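Local coordinates for Sel1 repeat family protein (Pseudomonas aeruginosa, PDB 6LCH) that probably serves as an immunity protein that neutralises the type VI secretion effector PldB, using a helical scaffold of Sel1 repeats, at residues A66-T71 and G75-D80; Q98-M103 and P116-L121; D125-A128 and P134-T137. One frame throughout, in Å; residues are numbered along the deposited sequence.

Contact 1. Residues A66-T71 and G75-D80; sequences ANLYRT and GGVEKD
The ring of Y69 meets the 75-80 loop at its rim: E78 O lies at the edge, in the ring plane, 3.3 Å from Y69 CD1. V77 CG1 and D80 CB approach the same ring obliquely, V77 CG1 standing 3.9 Å from Y69 CE1 and D80 CB 4.1 Å from Y69 CD1. Farther round, the tyrosine also touches V47 of helix 43-55 and K83 of helix 81-93, a setting that suits a broad, largely apolar ring. V77 crosses it at about a right angle. With its CG1 anti to the backbone N (chi1 -179°), the valine turns that methyl inward, where it also reaches L68 CB at 3.9 Å; a compact branched residue can thus serve a leucine and a tyrosine at once.

The backbone supplies the polar link. D80 N donates to Y69 O over 2.9 Å, at 158° on the hydrogen, and the same oxygen receives the CA-H of K79, with K79 CA 3.5 Å away. K79 then runs on past the helix end, laying its CG 3.4 Å from T71 O, while its NZ makes a weak hydrogen bond to G72 O. D80 holds the N-cap position of helix 81-93, its OD2 accepting from K83 N, as a short carboxylate is able to do.

Both segments fall within one Sel1 repeat, where the chain passes from helix 59-70 to helix 81-93. Because Y69 O sits in the last turn of one helix and D80 caps the next, the single N-H...O bond couples the end of helix 59-70 directly to the start of helix 81-93.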
loop_
_atom_site.group_PDB
_atom_site.type_symbol
_atom_site.label_atom_id
_atom_site.label_comp_id
_atom_site.label_asym_id
_atom_site.label_seq_id
_atom_site.Cartn_x
_atom_site.Cartn_y
_atom_site.Cartn_z
ATOM N N ALA A 66 9.128 -7.596 -11.773
ATOM C CA ALA A 66 8.279 -7.061 -12.830
ATOM C C ALA A 66 8.113 -5.554 -12.699
ATOM O O ALA A 66 8.016 -4.844 -13.707
ATOM C CB ALA A 66 6.920 -7.752 -12.810
ATOM N N ASN A 67 8.075 -5.039 -11.468
ATOM C CA ASN A 67 8.006 -3.591 -11.313
ATOM C C ASN A 67 9.240 -2.917 -11.893
ATOM O O ASN A 67 9.147 -1.791 -12.382
ATOM C CB ASN A 67 7.836 -3.191 -9.849
ATOM C CG ASN A 67 7.406 -1.739 -9.698
ATOM O OD1 ASN A 67 6.405 -1.315 -10.278
ATOM N ND2 ASN A 67 8.174 -0.964 -8.940
ATOM N N LEU A 68 10.395 -3.585 -11.855
ATOM C CA LEU A 68 11.575 -3.054 -12.532
ATOM C C LEU A 68 11.403 -3.096 -14.050
ATOM O O LEU A 68 11.724 -2.126 -14.748
ATOM C CB LEU A 68 12.824 -3.831 -12.110
ATOM C CG LEU A 68 13.094 -4.022 -10.613
ATOM C CD1 LEU A 68 14.455 -4.673 -10.390
ATOM C CD2 LEU A 68 12.996 -2.705 -9.858
ATOM N N TYR A 69 10.900 -4.219 -14.579
ATOM C CA TYR A 69 10.740 -4.364 -16.025
ATOM C C TYR A 69 9.559 -3.554 -16.551
ATOM O O TYR A 69 9.619 -3.017 -17.665
ATOM C CB TYR A 69 10.550 -5.835 -16.394
ATOM C CG TYR A 69 11.783 -6.699 -16.277
ATOM C CD1 TYR A 69 12.995 -6.306 -16.827
ATOM C CD2 TYR A 69 11.728 -7.921 -15.626
ATOM C CE1 TYR A 69 14.120 -7.110 -16.724
ATOM C CE2 TYR A 69 12.839 -8.725 -15.521
ATOM C CZ TYR A 69 14.034 -8.314 -16.065
ATOM O OH TYR A 69 15.144 -9.126 -15.954
ATOM N N ARG A 70 8.463 -3.489 -15.790
ATOM C CA ARG A 70 7.284 -2.758 -16.247
ATOM C C ARG A 70 7.606 -1.288 -16.461
ATOM O O ARG A 70 7.272 -0.705 -17.501
ATOM C CB ARG A 70 6.149 -2.914 -15.239
ATOM C CG ARG A 70 4.885 -2.172 -15.606
ATOM C CD ARG A 70 3.895 -2.223 -14.465
ATOM N NE ARG A 70 4.249 -1.276 -13.415
ATOM C CZ ARG A 70 4.088 0.038 -13.518
ATOM N NH1 ARG A 70 3.579 0.556 -14.627
ATOM N NH2 ARG A 70 4.438 0.834 -12.515
ATOM N N THR A 71 8.236 -0.667 -15.472
ATOM C CA THR A 71 8.853 0.637 -15.639
ATOM C C THR A 71 10.231 0.429 -16.260
ATOM O O THR A 71 10.573 -0.662 -16.725
ATOM C CB THR A 71 8.932 1.356 -14.296
ATOM O OG1 THR A 71 9.203 2.745 -14.499
ATOM C CG2 THR A 71 10.033 0.769 -13.480
ATOM N N GLY A 75 18.645 2.396 -13.472
ATOM C CA GLY A 75 19.601 2.743 -14.509
ATOM C C GLY A 75 20.088 1.533 -15.279
ATOM O O GLY A 75 20.319 1.608 -16.489
ATOM N N GLY A 76 20.228 0.397 -14.599
ATOM C CA GLY A 76 20.745 -0.788 -15.246
ATOM C C GLY A 76 19.739 -1.896 -15.494
ATOM O O GLY A 76 20.131 -3.062 -15.591
ATOM N N VAL A 77 18.452 -1.565 -15.601
ATOM C CA VAL A 77 17.411 -2.551 -15.884
ATOM C C VAL A 77 16.551 -2.040 -17.033
ATOM O O VAL A 77 15.962 -0.956 -16.943
ATOM C CB VAL A 77 16.537 -2.861 -14.657
ATOM C CG1 VAL A 77 15.482 -3.904 -15.016
ATOM C CG2 VAL A 77 17.396 -3.358 -13.505
ATOM N N GLU A 78 16.457 -2.838 -18.092
ATOM C CA GLU A 78 15.754 -2.459 -19.308
ATOM C C GLU A 78 14.246 -2.568 -19.121
ATOM O O GLU A 78 13.754 -3.523 -18.514
ATOM C CB GLU A 78 16.201 -3.366 -20.456
ATOM C CG GLU A 78 16.675 -4.754 -19.984
ATOM C CD GLU A 78 18.080 -5.101 -20.456
ATOM O OE1 GLU A 78 18.402 -4.834 -21.632
ATOM O OE2 GLU A 78 18.870 -5.639 -19.649
ATOM N N LYS A 79 13.512 -1.581 -19.644
ATOM C CA LYS A 79 12.066 -1.727 -19.782
ATOM C C LYS A 79 11.756 -2.945 -20.631
ATOM O O LYS A 79 12.211 -3.039 -21.773
ATOM C CB LYS A 79 11.435 -0.494 -20.431
ATOM C CG LYS A 79 11.484 0.771 -19.631
ATOM C CD LYS A 79 12.070 1.923 -20.410
ATOM C CE LYS A 79 12.152 3.175 -19.551
ATOM N NZ LYS A 79 13.400 3.194 -18.737
ATOM N N ASP A 80 10.967 -3.870 -20.088
ATOM C CA ASP A 80 10.560 -5.060 -20.838
ATOM C C ASP A 80 9.129 -5.398 -20.430
ATOM O O ASP A 80 8.907 -6.196 -19.514
ATOM C CB ASP A 80 11.509 -6.226 -20.600
ATOM C CG ASP A 80 11.320 -7.336 -21.614
ATOM O OD1 ASP A 80 12.252 -7.594 -22.399
ATOM O OD2 ASP A 80 10.229 -7.940 -21.636
#

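Contact 2. Residues Q98-M103 and P116-L121; sequences QGFYDM and PATDGL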
loop_
_atom_site.group_PDB
_atom_site.type_symbol
_atom_site.label_atom_id
_atom_site.label_comp_id
_atom_site.label_asym_id
_atom_site.label_seq_id
_atom_site.Cartn_x
_atom_site.Cartn_y
_atom_site.Cartn_z
ATOM N N GLN A 98 -1.987 -10.733 -5.508
ATOM C CA GLN A 98 -1.287 -9.579 -6.068
ATOM C C GLN A 98 -1.048 -9.740 -7.566
ATOM O O GLN A 98 -0.957 -8.742 -8.289
ATOM C CB GLN A 98 0.040 -9.362 -5.331
ATOM C CG GLN A 98 0.758 -8.055 -5.687
ATOM C CD GLN A 98 0.034 -6.824 -5.169
ATOM O OE1 GLN A 98 -0.544 -6.837 -4.078
ATOM N NE2 GLN A 98 0.067 -5.749 -5.950
ATOM N N GLY A 99 -0.957 -10.980 -8.052
ATOM C CA GLY A 99 -0.745 -11.193 -9.477
ATOM C C GLY A 99 -1.886 -10.671 -10.331
ATOM O O GLY A 99 -1.665 -10.158 -11.431
ATOM N N PHE A 100 -3.120 -10.784 -9.834
ATOM C CA PHE A 100 -4.267 -10.254 -10.566
ATOM C C PHE A 100 -4.257 -8.730 -10.580
ATOM O O PHE A 100 -4.511 -8.105 -11.618
ATOM C CB PHE A 100 -5.563 -10.776 -9.947
ATOM C CG PHE A 100 -5.718 -12.267 -10.036
ATOM C CD1 PHE A 100 -6.171 -12.860 -11.201
ATOM C CD2 PHE A 100 -5.405 -13.076 -8.956
ATOM C CE1 PHE A 100 -6.317 -14.238 -11.290
ATOM C CE2 PHE A 100 -5.552 -14.456 -9.037
ATOM C CZ PHE A 100 -6.009 -15.033 -10.206
ATOM N N TYR A 101 -3.997 -8.114 -9.424
ATOM C CA TYR A 101 -3.888 -6.660 -9.357
ATOM C C TYR A 101 -2.822 -6.139 -10.312
ATOM O O TYR A 101 -3.023 -5.122 -10.986
ATOM C CB TYR A 101 -3.571 -6.227 -7.923
ATOM C CG TYR A 101 -3.347 -4.737 -7.743
ATOM C CD1 TYR A 101 -2.067 -4.191 -7.785
ATOM C CD2 TYR A 101 -4.415 -3.881 -7.513
ATOM C CE1 TYR A 101 -1.863 -2.835 -7.612
ATOM C CE2 TYR A 101 -4.220 -2.523 -7.339
ATOM C CZ TYR A 101 -2.946 -2.005 -7.392
ATOM O OH TYR A 101 -2.757 -0.653 -7.214
ATOM N N ASP A 102 -1.678 -6.819 -10.377
ATOM C CA ASP A 102 -0.585 -6.329 -11.209
ATOM C C ASP A 102 -0.915 -6.461 -12.690
ATOM O O ASP A 102 -0.543 -5.598 -13.492
ATOM C CB ASP A 102 0.709 -7.079 -10.889
ATOM C CG ASP A 102 1.195 -6.848 -9.469
ATOM O OD1 ASP A 102 1.797 -7.783 -8.898
ATOM O OD2 ASP A 102 0.987 -5.744 -8.920
ATOM N N MET A 103 -1.602 -7.539 -13.076
ATOM C CA MET A 103 -1.904 -7.747 -14.488
ATOM C C MET A 103 -2.925 -6.736 -14.993
ATOM O O MET A 103 -2.821 -6.256 -16.128
ATOM C CB MET A 103 -2.408 -9.169 -14.716
ATOM C CG MET A 103 -2.603 -9.507 -16.177
ATOM S SD MET A 103 -1.049 -9.759 -17.039
ATOM C CE MET A 103 -0.714 -11.465 -16.600
ATOM N N PRO A 116 -9.011 -17.098 -17.877
ATOM C CA PRO A 116 -9.655 -18.225 -17.178
ATOM C C PRO A 116 -9.427 -18.231 -15.677
ATOM O O PRO A 116 -10.259 -18.772 -14.938
ATOM C CB PRO A 116 -9.028 -19.459 -17.845
ATOM C CG PRO A 116 -7.770 -18.966 -18.485
ATOM C CD PRO A 116 -8.057 -17.555 -18.902
ATOM N N ALA A 117 -8.334 -17.642 -15.194
ATOM C CA ALA A 117 -8.030 -17.702 -13.772
ATOM C C ALA A 117 -8.852 -16.733 -12.935
ATOM O O ALA A 117 -8.841 -16.846 -11.705
ATOM C CB ALA A 117 -6.543 -17.438 -13.544
ATOM N N THR A 118 -9.555 -15.785 -13.555
ATOM C CA THR A 118 -10.362 -14.843 -12.794
ATOM C C THR A 118 -11.765 -15.357 -12.514
ATOM O O THR A 118 -12.441 -14.813 -11.631
ATOM C CB THR A 118 -10.458 -13.500 -13.528
ATOM O OG1 THR A 118 -11.241 -13.654 -14.721
ATOM C CG2 THR A 118 -9.073 -12.985 -13.896
ATOM N N ASP A 119 -12.211 -16.384 -13.242
ATOM C CA ASP A 119 -13.547 -16.958 -13.076
ATOM C C ASP A 119 -14.632 -15.928 -13.394
ATOM O O ASP A 119 -15.583 -15.735 -12.634
ATOM C CB ASP A 119 -13.728 -17.530 -11.668
ATOM C CG ASP A 119 -12.584 -18.440 -11.259
ATOM O OD1 ASP A 119 -12.187 -19.296 -12.081
ATOM O OD2 ASP A 119 -12.086 -18.305 -10.118
ATOM N N GLY A 120 -14.479 -15.261 -14.536
ATOM C CA GLY A 120 -15.450 -14.287 -14.983
ATOM C C GLY A 120 -15.373 -12.941 -14.300
ATOM O O GLY A 120 -16.284 -12.125 -14.473
ATOM N N LEU A 121 -14.318 -12.679 -13.536
ATOM C CA LEU A 121 -14.157 -11.422 -12.822
ATOM C C LEU A 121 -13.099 -10.563 -13.500
ATOM O O LEU A 121 -12.215 -11.066 -14.198
ATOM C CB LEU A 121 -13.761 -11.661 -11.363
ATOM C CG LEU A 121 -14.831 -12.135 -10.384
ATOM C CD1 LEU A 121 -14.266 -12.178 -8.969
ATOM C CD2 LEU A 121 -16.063 -11.241 -10.451
#
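F100 reaches out from helix 97-107 to A117 and T118, in the loop that joins the short helix 111-114 to helix 123-129; the contact ties a helix to a loop of the all-helical, Sel1-type (TPR-like) array. The close part is small and mostly apolar, with one carbonyl oxygen beside the ring. One side of the phenylalanine ring, CD1 and CE1 with CZ, carries it: CE1 lies 3.9 Å from A117 CB and 3.7 Å from A117 O, while CD1 lies 4.0 Å from T118 CG2. T118 CG2 and A117 O approach the ring obliquely. Helix 123-129 meets the ring as well, through K126 and A127, so a large flat residue is well placed between the loop and that helix, and alanine is small enough to let the loop backbone come close.

Beyond T118 the packing gives way to solvent. D119 and G120 are exposed and both have positive phi, which glycine adopts without strain, and D119 OD2 forms a salt bridge with K126 NZ. The side of helix 97-107 that bears Q98 and D102 faces away from the 116-121 loop and is buried and polar: Q98 OE1 accepts from N132 ND2, D102 OD1 pairs with H63 ND1, and the two side chains, one helical turn apart, are joined by a hydrogen bond from Q98 NE2 to D102 OD2.

T118 has two roles. Its CG2, anti to the carbonyl carbon, is the branch given to the ring, whereas chi1 of 69° sets OG1 between the backbone N and carbonyl, among acceptors of the loop. Its strongest partner there is G112 O; N115 O also lies near, and L121 O is 2.8 Å from T118 OG1, but one hydroxyl proton cannot serve all three fully.

Contact 3. Residues D125-A128 and P134-T137; sequences DKAA and PALT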
loop_
_atom_site.group_PDB
_atom_site.type_symbol
_atom_site.label_atom_id
_atom_site.label_comp_id
_atom_site.label_asym_id
_atom_site.label_seq_id
_atom_site.Cartn_x
_atom_site.Cartn_y
_atom_site.Cartn_z
ATOM N N ASP A 125 -11.450 -7.082 -9.327
ATOM C CA ASP A 125 -12.435 -7.820 -8.546
ATOM C C ASP A 125 -11.899 -9.183 -8.124
ATOM O O ASP A 125 -12.098 -9.603 -6.979
ATOM C CB ASP A 125 -13.731 -7.969 -9.341
ATOM C CG ASP A 125 -14.524 -6.674 -9.407
ATOM O OD1 ASP A 125 -15.312 -6.500 -10.362
ATOM O OD2 ASP A 125 -14.352 -5.825 -8.507
ATOM N N LYS A 126 -11.210 -9.882 -9.030
ATOM C CA LYS A 126 -10.621 -11.171 -8.678
ATOM C C LYS A 126 -9.584 -11.017 -7.570
ATOM O O LYS A 126 -9.588 -11.774 -6.591
ATOM C CB LYS A 126 -10.002 -11.818 -9.914
ATOM C CG LYS A 126 -9.451 -13.218 -9.660
ATOM C CD LYS A 126 -10.506 -14.140 -9.073
ATOM C CE LYS A 126 -10.013 -15.587 -9.026
ATOM N NZ LYS A 126 -10.792 -16.426 -8.078
ATOM N N ALA A 127 -8.690 -10.032 -7.704
ATOM C CA ALA A 127 -7.705 -9.777 -6.657
ATOM C C ALA A 127 -8.379 -9.368 -5.354
ATOM O O ALA A 127 -8.046 -9.889 -4.284
ATOM C CB ALA A 127 -6.715 -8.705 -7.114
ATOM N N ALA A 128 -9.333 -8.435 -5.422
ATOM C CA ALA A 128 -10.114 -8.100 -4.237
ATOM C C ALA A 128 -10.875 -9.313 -3.722
ATOM O O ALA A 128 -11.072 -9.459 -2.508
ATOM C CB ALA A 128 -11.083 -6.958 -4.545
ATOM N N PRO A 134 -4.063 -3.967 -2.052
ATOM C CA PRO A 134 -4.056 -2.939 -3.109
ATOM C C PRO A 134 -5.321 -2.919 -3.947
ATOM O O PRO A 134 -5.845 -1.837 -4.247
ATOM C CB PRO A 134 -2.824 -3.309 -3.946
ATOM C CG PRO A 134 -1.917 -3.966 -2.974
ATOM C CD PRO A 134 -2.827 -4.776 -2.108
ATOM N N ALA A 135 -5.839 -4.088 -4.330
ATOM C CA ALA A 135 -7.028 -4.108 -5.175
ATOM C C ALA A 135 -8.247 -3.574 -4.435
ATOM O O ALA A 135 -9.058 -2.841 -5.015
ATOM C CB ALA A 135 -7.282 -5.523 -5.689
ATOM N N LEU A 136 -8.397 -3.928 -3.156
ATOM C CA LEU A 136 -9.535 -3.430 -2.390
ATOM C C LEU A 136 -9.441 -1.926 -2.173
ATOM O O LEU A 136 -10.468 -1.240 -2.117
ATOM C CB LEU A 136 -9.622 -4.145 -1.043
ATOM C CG LEU A 136 -9.967 -5.635 -0.993
ATOM C CD1 LEU A 136 -9.484 -6.204 0.320
ATOM C CD2 LEU A 136 -11.460 -5.854 -1.146
ATOM N N THR A 137 -8.221 -1.404 -2.045
ATOM C CA THR A 137 -8.030 0.032 -1.854
ATOM C C THR A 137 -8.359 0.813 -3.121
ATOM O O THR A 137 -8.977 1.884 -3.051
ATOM C CB THR A 137 -6.592 0.301 -1.413
ATOM O OG1 THR A 137 -6.331 -0.407 -0.197
ATOM C CG2 THR A 137 -6.358 1.787 -1.191
#
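A135 and L136 of helix 133-146 press against A127 and A128 of helix 123-129, without a hydrogen bond between them. P134, just before, turns to another neighbour and packs on Q98 and Y101 of helix 97-107; lacking an N-H, a proline costs little in the first turn of a helix, where no helical bond is expected of it.

A135 comes next. Its CB points at the other helix and touches A127 CB at 3.5 Å, a snug methyl-to-methyl approach, and lies 3.6 Å from A128 N. The alanine methyls let the two backbones come close; the nearest CA atoms, those of A128 and L136, are 5.1 Å apart. The backbone N of A135 is meanwhile bonded to N132 OD1.

This is close packing of successive helices, as in alpha-solenoids built from TPR-like repeats, and the 134-137 segment falls within a Sel1 repeat of the chain.

L136 follows. Its chi1 of -67° puts CG 4.0 Å from A128 CB, and chi2 of 159° then sets CD2 closer still: that methyl is 3.6 Å from A128 CB and 3.9 Å from A128 O. A longer branched chain is apt here, since it also packs against Y156, C159 and A160 of helix 150-162; C159 is disulfide-bonded to C10. T137, last in the segment, turns instead to A168 and E171 of helix 166-178.

In the fold
From the N terminus, contact 1 closes first, across a three-residue gap, joining helix 59-70 to the turn that leads into helix 81-93. Contact 2 spans twelve residues and brings helix 97-107 against the loop ahead of helix 123-129. Contact 3 bridges five residues between helices 123-129 and 133-146. The three follow in series; none nests or crosses. Contacts 2 and 3 touch, their centres about 10 Å apart: K126 lies along A117 and T118, and Q98 meets P134. Contact 1 stands apart, its centre about 22 Å from that of contact 2, yet Y88 of helix 81-93 packs on residues of both.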